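PDB 4PZC: 3-Hydroxyacyl-CoA dehydrogenase from Ralstonia eutropha H16, which belongs to the 3-hydroxyacyl-CoA dehydrogenase family and uses NAD to interconvert (S)-3-hydroxybutyryl-CoA and acetoacetyl-CoA. Local coordinates for residues Ile137-Phe142 with Ala169-Leu174. Sequence-based numbering, arbitrary orientation.
Sequences IGMHFF and ALSKQL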
loop_
_atom_site.group_PDB
_atom_site.type_symbol
_atom_site.label_atom_id
_atom_site.label_comp_id
_atom_site.label_asym_id
_atom_site.label_seq_id
_atom_site.Cartn_x
_atom_site.Cartn_y
_atom_site.Cartn_z
ATOM N N ILE A 137 -11.936 1.736 26.546
ATOM C CA ILE A 137 -10.910 1.514 25.540
ATOM C C ILE A 137 -11.571 1.510 24.161
ATOM O O ILE A 137 -12.778 1.352 24.070
ATOM C CB ILE A 137 -10.202 0.178 25.790
ATOM C CG1 ILE A 137 -8.825 0.170 25.128
ATOM C CG2 ILE A 137 -11.046 -0.980 25.271
ATOM C CD1 ILE A 137 -8.055 -1.120 25.311
ATOM N N GLY A 138 -10.796 1.729 23.101
ATOM C CA GLY A 138 -11.312 1.725 21.725
ATOM C C GLY A 138 -10.874 0.484 20.982
ATOM O O GLY A 138 -9.787 -0.033 21.221
ATOM N N MET A 139 -11.725 -0.013 20.095
ATOM C CA MET A 139 -11.340 -1.083 19.182
ATOM C C MET A 139 -11.770 -0.750 17.760
ATOM O O MET A 139 -12.740 -0.035 17.538
ATOM C CB MET A 139 -11.954 -2.395 19.617
ATOM C CG MET A 139 -11.733 -2.659 21.095
ATOM S SD MET A 139 -12.734 -4.011 21.735
ATOM C CE MET A 139 -11.927 -5.441 20.994
ATOM N N HIS A 140 -11.016 -1.248 16.798
ATOM C CA HIS A 140 -11.371 -1.105 15.409
ATOM C C HIS A 140 -11.174 -2.484 14.817
ATOM O O HIS A 140 -10.040 -2.917 14.594
ATOM C CB HIS A 140 -10.502 -0.028 14.729
ATOM C CG HIS A 140 -10.784 0.167 13.265
ATOM N ND1 HIS A 140 -12.034 0.481 12.780
ATOM C CD2 HIS A 140 -9.971 0.114 12.185
ATOM C CE1 HIS A 140 -11.986 0.582 11.462
ATOM N NE2 HIS A 140 -10.743 0.370 11.077
ATOM N N PHE A 141 -12.288 -3.187 14.626
ATOM C CA PHE A 141 -12.322 -4.470 13.925
ATOM C C PHE A 141 -12.427 -4.249 12.450
ATOM O O PHE A 141 -12.796 -3.154 12.032
ATOM C CB PHE A 141 -13.529 -5.257 14.355
ATOM C CG PHE A 141 -13.412 -5.817 15.737
ATOM C CD1 PHE A 141 -12.801 -7.040 15.940
ATOM C CD2 PHE A 141 -13.917 -5.124 16.831
ATOM C CE1 PHE A 141 -12.697 -7.574 17.210
ATOM C CE2 PHE A 141 -13.816 -5.655 18.104
ATOM C CZ PHE A 141 -13.208 -6.884 18.294
ATOM N N PHE A 142 -12.130 -5.275 11.656
ATOM C CA PHE A 142 -12.085 -5.090 10.193
ATOM C C PHE A 142 -13.105 -5.851 9.347
ATOM O O PHE A 142 -13.394 -7.012 9.574
ATOM C CB PHE A 142 -10.674 -5.266 9.668
ATOM C CG PHE A 142 -9.811 -4.073 9.918
ATOM C CD1 PHE A 142 -9.784 -3.042 9.019
ATOM C CD2 PHE A 142 -9.065 -3.959 11.075
ATOM C CE1 PHE A 142 -8.985 -1.932 9.239
ATOM C CE2 PHE A 142 -8.277 -2.846 11.311
ATOM C CZ PHE A 142 -8.225 -1.835 10.383
ATOM N N ALA A 169 -5.503 -9.234 25.672
ATOM C CA ALA A 169 -5.565 -10.695 25.726
ATOM C C ALA A 169 -6.925 -11.230 25.211
ATOM O O ALA A 169 -6.996 -12.301 24.577
ATOM C CB ALA A 169 -5.295 -11.170 27.139
ATOM N N LEU A 170 -7.986 -10.466 25.475
ATOM C CA LEU A 170 -9.304 -10.802 24.971
ATOM C C LEU A 170 -9.235 -11.012 23.463
ATOM O O LEU A 170 -9.871 -11.910 22.917
ATOM C CB LEU A 170 -10.307 -9.696 25.308
ATOM C CG LEU A 170 -11.563 -9.660 24.423
ATOM C CD1 LEU A 170 -12.453 -10.864 24.678
ATOM C CD2 LEU A 170 -12.349 -8.377 24.627
ATOM N N SER A 171 -8.441 -10.178 22.804
ATOM C CA SER A 171 -8.317 -10.211 21.358
ATOM C C SER A 171 -7.499 -11.380 20.896
ATOM O O SER A 171 -7.857 -12.029 19.921
ATOM C CB SER A 171 -7.656 -8.927 20.872
ATOM O OG SER A 171 -8.190 -7.841 21.595
ATOM N N LYS A 172 -6.380 -11.627 21.580
ATOM C CA LYS A 172 -5.540 -12.768 21.248
ATOM C C LYS A 172 -6.417 -13.995 21.318
ATOM O O LYS A 172 -6.379 -14.811 20.407
ATOM C CB LYS A 172 -4.343 -12.905 22.185
ATOM C CG LYS A 172 -3.168 -11.973 21.883
ATOM C CD LYS A 172 -1.843 -12.613 22.308
ATOM C CE LYS A 172 -0.648 -11.692 22.129
ATOM N NZ LYS A 172 -0.773 -10.521 23.029
ATOM N N GLN A 173 -7.246 -14.090 22.361
ATOM C CA GLN A 173 -8.154 -15.222 22.501
ATOM C C GLN A 173 -9.153 -15.349 21.340
ATOM O O GLN A 173 -9.545 -16.450 20.980
ATOM C CB GLN A 173 -8.904 -15.191 23.833
ATOM C CG GLN A 173 -9.405 -16.581 24.218
ATOM C CD GLN A 173 -10.418 -16.595 25.355
ATOM O OE1 GLN A 173 -10.100 -16.255 26.492
ATOM N NE2 GLN A 173 -11.640 -17.029 25.054
ATOM N N LEU A 174 -9.553 -14.235 20.743
ATOM C CA LEU A 174 -10.364 -14.278 19.516
ATOM C C LEU A 174 -9.582 -14.675 18.242
ATOM O O LEU A 174 -10.178 -14.812 17.171
ATOM C CB LEU A 174 -11.056 -12.928 19.289
ATOM C CG LEU A 174 -12.394 -12.659 20.010
ATOM C CD1 LEU A 174 -12.237 -12.353 21.493
ATOM C CD2 LEU A 174 -13.137 -11.514 19.336
#
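Met-139 and Phe-141, two residues apart on strand 136-141, project from the same face of the sheet and meet Ser-171 of helix 161-173 and Leu-174, farther along the same segment. The contact is thin and side-chain only: the backbones stay well apart, with Met-139 CA 9.9 Å from Ser-171 CA, and just 108 Å² is buried. Met-139 comes first. Its side chain runs out extended through CG to SD (chi2 168°) and then turns about the CG-SD bond (chi3 72°), which leaves the terminal methyl CE 4.5 Å from Ser-171 OG. That touch is loose, and the hydroxyl is engaged within its own helix by a hydrogen bond with Val-167 O, one turn back. Phe-141 then brings its ring to Leu-174, where CE1 lies 4.5 Å from Leu-174 CD2; the methyl approaches the ring obliquely. Both partners of this apolar pair also pack on helix 13-23, Phe-141 against Ile-18 and Leu-174 against Ala-21 and Cys-22, while the side chain of Phe-141 is close to that of Met-14, which binds NAD; no NAD is bound to this chain here. The strand also carries His-140, probably important for catalysis. Helices packed by apolar side chains on a face of the sheet are the layered arrangement of the Rossmann-type NAD-binding domain.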